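Local coordinates for protein membrane-bound lytic murein transglycosylase A (Burkholderia pseudomallei, PDB 6QK4) that probably cleaves the beta-1,4 bond between N-acetylmuramic acid and N-acetylglucosamine in peptidoglycan, leaving a 1,6-anhydro end on the muramic acid, at residues 108-113 with 174-179; 115-120 with 155-160. All coordinates share one frame; numbering follows the deposited sequence.

Contact 1 (108-113 with 174-179); sequences EPLLHG and RVVLDD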
ATOM      1  N   GLU A 108      -1.245   4.283  -0.763  1.00 22.36           N
ATOM      2  CA  GLU A 108      -1.031   5.354  -1.738  1.00 23.88           C
ATOM      3  C   GLU A 108      -1.191   6.700  -1.057  1.00 25.21           C
ATOM      4  O   GLU A 108      -2.271   6.997  -0.537  1.00 25.17           O
ATOM      5  CB  GLU A 108      -2.028   5.201  -2.861  1.00 25.05           C
ATOM      6  CG  GLU A 108      -1.961   6.390  -3.815  1.00 30.36           C
ATOM      7  CD  GLU A 108      -0.951   6.189  -4.915  1.00 45.70           C
ATOM      8  OE1 GLU A 108       0.067   5.485  -4.670  1.00 49.53           O
ATOM      9  OE2 GLU A 108      -1.187   6.745  -6.026  1.00 51.36           O
ATOM     10  N   PRO A 109      -0.143   7.539  -0.969  1.00 26.28           N
ATOM     11  CA  PRO A 109      -0.319   8.848  -0.335  1.00 27.24           C
ATOM     12  C   PRO A 109      -1.371   9.662  -1.074  1.00 26.27           C
ATOM     13  O   PRO A 109      -1.478   9.598  -2.299  1.00 27.19           O
ATOM     14  CB  PRO A 109       1.069   9.498  -0.477  1.00 28.58           C
ATOM     15  CG  PRO A 109       2.053   8.384  -0.589  1.00 26.46           C
ATOM     16  CD  PRO A 109       1.254   7.279  -1.377  1.00 27.26           C
ATOM     17  N   LEU A 110      -2.170  10.406  -0.305  1.00 26.89           N
ATOM     18  CA  LEU A 110      -3.195  11.246  -0.920  1.00 30.55           C
ATOM     19  C   LEU A 110      -3.057  12.619  -0.298  1.00 31.82           C
ATOM     20  O   LEU A 110      -3.271  12.792   0.912  1.00 35.36           O
ATOM     21  CB  LEU A 110      -4.596  10.671  -0.721  1.00 38.44           C
ATOM     22  CG  LEU A 110      -5.674  11.631  -1.259  1.00 45.05           C
ATOM     23  CD1 LEU A 110      -6.579  10.953  -2.229  1.00 46.91           C
ATOM     24  CD2 LEU A 110      -6.439  12.141  -0.075  1.00 51.14           C
ATOM     25  N   LEU A 111      -2.609  13.586  -1.102  1.00 31.76           N
ATOM     26  CA  LEU A 111      -2.422  14.947  -0.638  1.00 28.61           C
ATOM     27  C   LEU A 111      -3.481  15.852  -1.261  1.00 31.97           C
ATOM     28  O   LEU A 111      -4.199  15.468  -2.169  1.00 32.88           O
ATOM     29  CB  LEU A 111      -1.016  15.469  -0.990  1.00 25.15           C
ATOM     30  CG  LEU A 111       0.098  14.713  -0.232  1.00 26.20           C
ATOM     31  CD1 LEU A 111       0.425  13.393  -0.870  1.00 27.39           C
ATOM     32  CD2 LEU A 111       1.373  15.620  -0.233  1.00 28.68           C
ATOM     33  N   HIS A 112      -3.587  17.074  -0.744  1.00 35.86           N
ATOM     34  CA  HIS A 112      -4.504  18.053  -1.308  1.00 35.83           C
ATOM     35  C   HIS A 112      -3.710  19.284  -1.706  1.00 29.91           C
ATOM     36  O   HIS A 112      -2.988  19.827  -0.890  1.00 32.60           O
ATOM     37  CB  HIS A 112      -5.571  18.413  -0.290  1.00 39.67           C
ATOM     38  CG  HIS A 112      -6.430  17.251   0.058  1.00 45.78           C
ATOM     39  ND1 HIS A 112      -6.206  16.466   1.169  1.00 47.23           N
ATOM     40  CD2 HIS A 112      -7.463  16.684  -0.611  1.00 46.76           C
ATOM     41  CE1 HIS A 112      -7.086  15.478   1.181  1.00 46.93           C
ATOM     42  NE2 HIS A 112      -7.849  15.581   0.106  1.00 47.12           N
ATOM     43  N   GLY A 113      -3.851  19.715  -2.947  1.00 34.21           N
ATOM     44  CA  GLY A 113      -3.035  20.797  -3.430  1.00 35.19           C
ATOM     45  C   GLY A 113      -3.739  21.665  -4.457  1.00 38.58           C
ATOM     46  O   GLY A 113      -4.956  21.556  -4.683  1.00 39.45           O
ATOM     47  N   ARG A 174      -0.704  10.646  -5.091  1.00 27.62           N
ATOM     48  CA  ARG A 174      -1.690  11.393  -5.854  1.00 31.76           C
ATOM     49  C   ARG A 174      -2.047  12.677  -5.110  1.00 29.12           C
ATOM     50  O   ARG A 174      -2.067  12.722  -3.878  1.00 29.89           O
ATOM     51  CB  ARG A 174      -2.935  10.526  -6.125  1.00 40.00           C
ATOM     52  CG  ARG A 174      -4.210  11.076  -5.611  1.00 45.60           C
ATOM     53  CD  ARG A 174      -5.294  10.019  -5.581  1.00 47.15           C
ATOM     54  NE  ARG A 174      -4.911   8.738  -6.155  1.00 46.95           N
ATOM     55  CZ  ARG A 174      -5.809   7.840  -6.550  1.00 53.67           C
ATOM     56  NH1 ARG A 174      -7.105   8.116  -6.419  1.00 55.47           N
ATOM     57  NH2 ARG A 174      -5.427   6.676  -7.064  1.00 52.53           N
ATOM     58  N   VAL A 175      -2.291  13.740  -5.867  1.00 30.36           N
ATOM     59  CA  VAL A 175      -2.620  15.042  -5.294  1.00 30.54           C
ATOM     60  C   VAL A 175      -4.014  15.437  -5.782  1.00 31.42           C
ATOM     61  O   VAL A 175      -4.233  15.594  -6.990  1.00 34.19           O
ATOM     62  CB  VAL A 175      -1.583  16.109  -5.685  1.00 27.43           C
ATOM     63  CG1 VAL A 175      -1.925  17.435  -4.984  1.00 29.88           C
ATOM     64  CG2 VAL A 175      -0.179  15.644  -5.263  1.00 28.95           C
ATOM     65  N   VAL A 176      -4.956  15.550  -4.853  1.00 35.06           N
ATOM     66  CA  VAL A 176      -6.295  16.021  -5.184  1.00 36.74           C
ATOM     67  C   VAL A 176      -6.219  17.539  -5.262  1.00 35.61           C
ATOM     68  O   VAL A 176      -5.897  18.184  -4.264  1.00 36.37           O
ATOM     69  CB  VAL A 176      -7.309  15.577  -4.128  1.00 41.81           C
ATOM     70  CG1 VAL A 176      -8.650  16.207  -4.413  1.00 46.05           C
ATOM     71  CG2 VAL A 176      -7.402  14.054  -4.118  1.00 40.88           C
ATOM     72  N   LEU A 177      -6.463  18.099  -6.454  1.00 35.90           N
ATOM     73  CA  LEU A 177      -6.293  19.541  -6.664  1.00 39.11           C
ATOM     74  C   LEU A 177      -7.599  20.297  -6.461  1.00 41.79           C
ATOM     75  O   LEU A 177      -8.690  19.750  -6.654  1.00 43.69           O
ATOM     76  CB  LEU A 177      -5.777  19.854  -8.064  1.00 39.40           C
ATOM     77  CG  LEU A 177      -4.419  19.266  -8.441  1.00 41.37           C
ATOM     78  CD1 LEU A 177      -4.164  19.438  -9.937  1.00 43.64           C
ATOM     79  CD2 LEU A 177      -3.318  19.918  -7.630  1.00 42.40           C
ATOM     80  N   ASP A 178      -7.471  21.593  -6.140  1.00 45.28           N
ATOM     81  CA  ASP A 178      -8.650  22.391  -5.815  1.00 50.88           C
ATOM     82  C   ASP A 178      -9.491  22.678  -7.049  1.00 58.59           C
ATOM     83  O   ASP A 178     -10.637  23.116  -6.901  1.00 62.50           O
ATOM     84  CB  ASP A 178      -8.263  23.696  -5.112  1.00 50.02           C
ATOM     85  CG  ASP A 178      -7.444  24.640  -6.003  1.00 51.30           C
ATOM     86  OD1 ASP A 178      -6.954  24.216  -7.074  1.00 52.56           O
ATOM     87  OD2 ASP A 178      -7.282  25.807  -5.611  1.00 52.05           O
ATOM     88  N   ASP A 179      -8.918  22.481  -8.245  1.00 60.83           N
ATOM     89  CA  ASP A 179      -9.611  22.214  -9.507  1.00 63.06           C
ATOM     90  C   ASP A 179     -10.897  21.431  -9.340  1.00 64.68           C
ATOM     91  O   ASP A 179     -11.967  21.846  -9.795  1.00 67.64           O
ATOM     92  CB  ASP A 179      -8.741  21.355 -10.420  1.00 62.63           C
ATOM     93  CG  ASP A 179      -7.993  22.148 -11.425  1.00 64.68           C
ATOM     94  OD1 ASP A 179      -7.515  21.551 -12.411  1.00 66.46           O
ATOM     95  OD2 ASP A 179      -7.872  23.361 -11.227  1.00 66.72           O
TER
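Leu110 lays its CD1 methyl over the side chains of two residues on the neighbouring strand, 3.7 Å from Arg174 CD and equally near Val176 CG2. Its CG stands anti to the backbone N (chi1 175°), and the branch leans along the face toward that strand. The two strands form a parallel pair in a beta-sheet of the MltA-specific insert domain, and the axes of 110-113 and 174-177 diverge by 35°. Backbone bonds alternate in the usual parallel fashion. Arg174 N reaches Pro109 O, and Arg174 O accepts from Leu111 N at 3.0 Å, an almost straight bond of 173°. One step on, Leu111 O takes the N-H of Val176, whose own carbonyl receives Gly113 N at 2.9 Å.

Beside Leu110 and Arg174, on the same face, His112 and Val176 run side by side, with CD2 of the imidazole 3.7 Å from Val176 CB. The other face carries Leu111 and Val175, which pack on Val158 of strand 154-158, while Leu111 also meets helix 161-170. Gly113 belongs to this face too: with no side chain there, Val175 CG1 comes to 3.6 Å from Gly113 N, directly beside the backbone.

At the start of the pair the Glu108 carboxylate stands nearly perpendicular to the Arg174 guanidinium. Its OE2 comes near the guanidinium edge, 4.2 Å from Arg174 NE, too far for a salt bridge; any attraction is probably weak. Arg174 NH1 bonds to the backbone O of Asp257, and the buried NE has no partner in the model. Where the strands end, Asp178 N makes a weak, bent hydrogen bond to Gly113 O.

Contact 2 (115-120 with 155-160); sequences RVRRGP and LVWVDD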
ATOM      1  N   ARG A 115      -2.522  23.982  -8.304  1.00 42.11           N
ATOM      2  CA  ARG A 115      -1.469  24.328  -9.251  1.00 40.05           C
ATOM      3  C   ARG A 115      -0.879  25.712  -9.006  1.00 43.91           C
ATOM      4  O   ARG A 115       0.207  26.024  -9.527  1.00 44.51           O
ATOM      5  CB  ARG A 115      -2.007  24.212 -10.682  1.00 40.35           C
ATOM      6  CG  ARG A 115      -2.536  22.808 -11.064  1.00 45.38           C
ATOM      7  CD  ARG A 115      -2.993  22.741 -12.532  1.00 51.61           C
ATOM      8  NE  ARG A 115      -3.334  21.367 -12.909  1.00 53.07           N
ATOM      9  CZ  ARG A 115      -2.457  20.474 -13.369  1.00 52.76           C
ATOM     10  NH1 ARG A 115      -1.185  20.797 -13.538  1.00 54.28           N
ATOM     11  NH2 ARG A 115      -2.851  19.243 -13.638  1.00 51.78           N
ATOM     12  N   VAL A 116      -1.526  26.556  -8.206  1.00 45.22           N
ATOM     13  CA  VAL A 116      -0.931  27.837  -7.871  1.00 47.65           C
ATOM     14  C   VAL A 116      -0.859  27.943  -6.356  1.00 48.32           C
ATOM     15  O   VAL A 116      -1.654  27.330  -5.635  1.00 49.72           O
ATOM     16  CB  VAL A 116      -1.700  29.032  -8.475  1.00 51.76           C
ATOM     17  CG1 VAL A 116      -2.011  28.764  -9.924  1.00 50.32           C
ATOM     18  CG2 VAL A 116      -2.963  29.307  -7.692  1.00 53.26           C
ATOM     19  N   ARG A 117       0.119  28.703  -5.874  1.00 44.24           N
ATOM     20  CA  ARG A 117       0.223  28.950  -4.444  1.00 44.68           C
ATOM     21  C   ARG A 117      -0.909  29.873  -3.991  1.00 50.07           C
ATOM     22  O   ARG A 117      -1.078  30.958  -4.551  1.00 54.10           O
ATOM     23  CB  ARG A 117       1.581  29.542  -4.124  1.00 40.16           C
ATOM     24  CG  ARG A 117       1.692  29.869  -2.639  1.00 44.51           C
ATOM     25  CD  ARG A 117       3.067  30.295  -2.194  1.00 48.46           C
ATOM     26  NE  ARG A 117       3.272  31.717  -2.460  1.00 58.06           N
ATOM     27  CZ  ARG A 117       3.009  32.710  -1.604  1.00 62.64           C
ATOM     28  NH1 ARG A 117       2.534  32.451  -0.390  1.00 64.36           N
ATOM     29  NH2 ARG A 117       3.233  33.979  -1.957  1.00 62.82           N
ATOM     30  N   ARG A 118      -1.709  29.439  -3.010  1.00 49.11           N
ATOM     31  CA  ARG A 118      -2.923  30.167  -2.655  1.00 50.65           C
ATOM     32  C   ARG A 118      -3.537  29.518  -1.430  1.00 51.31           C
ATOM     33  O   ARG A 118      -3.431  28.307  -1.257  1.00 48.09           O
ATOM     34  CB  ARG A 118      -3.953  30.148  -3.800  1.00 53.46           C
ATOM     35  CG  ARG A 118      -4.555  28.749  -4.007  1.00 60.69           C
ATOM     36  CD  ARG A 118      -5.865  28.702  -4.776  1.00 67.33           C
ATOM     37  NE  ARG A 118      -5.641  28.927  -6.195  1.00 72.28           N
ATOM     38  CZ  ARG A 118      -6.453  28.524  -7.165  1.00 76.01           C
ATOM     39  NH1 ARG A 118      -7.569  27.861  -6.875  1.00 77.05           N
ATOM     40  NH2 ARG A 118      -6.146  28.795  -8.430  1.00 76.95           N
ATOM     41  N   GLY A 119      -4.213  30.318  -0.602  1.00 52.16           N
ATOM     42  CA  GLY A 119      -4.948  29.768   0.516  1.00 52.68           C
ATOM     43  C   GLY A 119      -4.081  28.819   1.325  1.00 49.35           C
ATOM     44  O   GLY A 119      -2.934  29.144   1.646  1.00 50.58           O
ATOM     45  N   PRO A 120      -4.576  27.606   1.610  1.00 46.68           N
ATOM     46  CA  PRO A 120      -3.794  26.691   2.457  1.00 44.93           C
ATOM     47  C   PRO A 120      -2.661  26.017   1.689  1.00 43.29           C
ATOM     48  O   PRO A 120      -1.748  25.440   2.309  1.00 40.63           O
ATOM     49  CB  PRO A 120      -4.851  25.681   2.948  1.00 44.82           C
ATOM     50  CG  PRO A 120      -5.825  25.588   1.757  1.00 43.00           C
ATOM     51  CD  PRO A 120      -5.845  27.012   1.168  1.00 44.87           C
ATOM     52  N   LEU A 155       6.202  21.964  -8.954  1.00 33.87           N
ATOM     53  CA  LEU A 155       5.289  21.151  -9.739  1.00 34.28           C
ATOM     54  C   LEU A 155       3.834  21.415  -9.329  1.00 34.56           C
ATOM     55  O   LEU A 155       2.964  21.537 -10.209  1.00 36.58           O
ATOM     56  CB  LEU A 155       5.672  19.670  -9.579  1.00 35.09           C
ATOM     57  CG  LEU A 155       4.810  18.609 -10.237  1.00 41.03           C
ATOM     58  CD1 LEU A 155       4.739  18.849 -11.766  1.00 41.76           C
ATOM     59  CD2 LEU A 155       5.273  17.155  -9.894  1.00 38.39           C
ATOM     60  N   VAL A 156       3.600  21.602  -8.040  1.00 32.53           N
ATOM     61  CA  VAL A 156       2.267  21.788  -7.478  1.00 32.35           C
ATOM     62  C   VAL A 156       2.455  22.200  -6.020  1.00 33.39           C
ATOM     63  O   VAL A 156       3.541  22.001  -5.436  1.00 33.43           O
ATOM     64  CB  VAL A 156       1.459  20.469  -7.630  1.00 35.35           C
ATOM     65  CG1 VAL A 156       2.082  19.346  -6.781  1.00 36.62           C
ATOM     66  CG2 VAL A 156       0.016  20.648  -7.265  1.00 36.27           C
ATOM     67  N   TRP A 157       1.412  22.776  -5.417  1.00 34.05           N
ATOM     68  CA  TRP A 157       1.478  23.269  -4.046  1.00 33.30           C
ATOM     69  C   TRP A 157       0.504  22.510  -3.142  1.00 35.47           C
ATOM     70  O   TRP A 157      -0.686  22.457  -3.437  1.00 37.53           O
ATOM     71  CB  TRP A 157       1.173  24.772  -4.001  1.00 38.32           C
ATOM     72  CG  TRP A 157       2.116  25.568  -4.839  1.00 42.38           C
ATOM     73  CD1 TRP A 157       2.062  25.768  -6.210  1.00 46.32           C
ATOM     74  CD2 TRP A 157       3.265  26.245  -4.378  1.00 46.98           C
ATOM     75  NE1 TRP A 157       3.123  26.551  -6.609  1.00 50.07           N
ATOM     76  CE2 TRP A 157       3.875  26.860  -5.500  1.00 48.42           C
ATOM     77  CE3 TRP A 157       3.850  26.404  -3.111  1.00 47.48           C
ATOM     78  CZ2 TRP A 157       5.039  27.612  -5.388  1.00 50.32           C
ATOM     79  CZ3 TRP A 157       5.001  27.159  -3.002  1.00 49.88           C
ATOM     80  CH2 TRP A 157       5.586  27.756  -4.132  1.00 50.29           C
ATOM     81  N   VAL A 158       0.998  21.961  -2.019  1.00 32.03           N
ATOM     82  CA  VAL A 158       0.113  21.169  -1.179  1.00 30.38           C
ATOM     83  C   VAL A 158      -0.113  21.835   0.188  1.00 30.56           C
ATOM     84  O   VAL A 158       0.431  22.901   0.504  1.00 35.06           O
ATOM     85  CB  VAL A 158       0.631  19.702  -1.052  1.00 26.08           C
ATOM     86  CG1 VAL A 158       0.768  19.055  -2.411  1.00 31.02           C
ATOM     87  CG2 VAL A 158       2.027  19.637  -0.295  1.00 26.10           C
ATOM     88  N   ASP A 159      -0.942  21.154   0.985  1.00 34.71           N
ATOM     89  CA  ASP A 159      -1.660  21.540   2.191  1.00 40.26           C
ATOM     90  C   ASP A 159      -0.805  21.515   3.440  1.00 40.26           C
ATOM     91  O   ASP A 159      -1.106  22.208   4.422  1.00 38.57           O
ATOM     92  CB  ASP A 159      -2.757  20.476   2.418  1.00 47.80           C
ATOM     93  CG  ASP A 159      -4.048  21.063   2.637  1.00 54.23           C
ATOM     94  OD1 ASP A 159      -4.093  22.308   2.592  1.00 64.57           O
ATOM     95  OD2 ASP A 159      -4.994  20.317   2.882  1.00 47.41           O
ATOM     96  N   ASP A 160       0.226  20.673   3.441  1.00 36.97           N
ATOM     97  CA  ASP A 160       0.837  20.272   4.683  1.00 36.18           C
ATOM     98  C   ASP A 160       2.292  19.903   4.399  1.00 34.50           C
ATOM     99  O   ASP A 160       2.549  19.131   3.458  1.00 34.17           O
ATOM    100  CB  ASP A 160       0.081  19.074   5.256  1.00 44.00           C
ATOM    101  CG  ASP A 160       0.537  18.718   6.636  1.00 50.68           C
ATOM    102  OD1 ASP A 160       1.672  18.237   6.772  1.00 49.17           O
ATOM    103  OD2 ASP A 160      -0.235  18.962   7.585  1.00 54.77           O
TER
HETATM  104  O   HOH W   1      -1.928  25.041   4.979  1.00 53.35           O
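Arg117 lies across the indole of Trp157, and this apolar overlap is the main side-chain contact. Its CB makes a CH-pi contact over the ring, 3.8 Å from the centroid of the Trp157 six-membered ring and only 16° off the ring normal. With CG anti to the backbone N (chi1 177°), the chain continues over the same ring, bringing Arg117 CD to 3.8 Å from Trp157 CZ3. Farther out it bends, and the guanidinium is turned 59° from the indole plane, with its NH1 bonded to Gln122 OE1.

Backbone atoms also meet the indole. Arg117 N lies over one face, 3.5 Å from Trp157 CD1, whereas Arg115 O approaches at the ring edge.

Polar links between the segments run through solvent. A water donates to both Pro120 O, at 2.7 Å, and Asp159 O, bridging the two carbonyls. Nearby, Asp159 OD1 rests against Pro120 CB at van der Waals distance.

Just after strand 154-158, Asp160 N-caps helix 161-170 through OD1, bonded to Glu163 N. The contact as a whole sets an exposed connection of the MltA-specific insert domain, the loop between strands 101-114 and 123-126, against the C-terminal end of beta-strand 154-158.

Overall arrangement
Both contacts lie in the MltA-specific insert domain, on the same side of the chain's centre, with their own centres about 10 Å apart. Strand 101-114 joins them: it pairs with both 173-177, in parallel, and 154-158, antiparallel. In chain order 108-113 comes first, then 115-120, 155-160 and 174-179, which places contact 2 wholly between the two halves of contact 1. They also touch directly. Leu177 packs on Val156, and His112 O lies against Asp159 CB; an ion pair between Arg118 and Asp178 is modelled implausibly short and is doubtful. Through this packing, strand 154-158, against which the exposed loop 115-120 lies, adjoins the parallel pair.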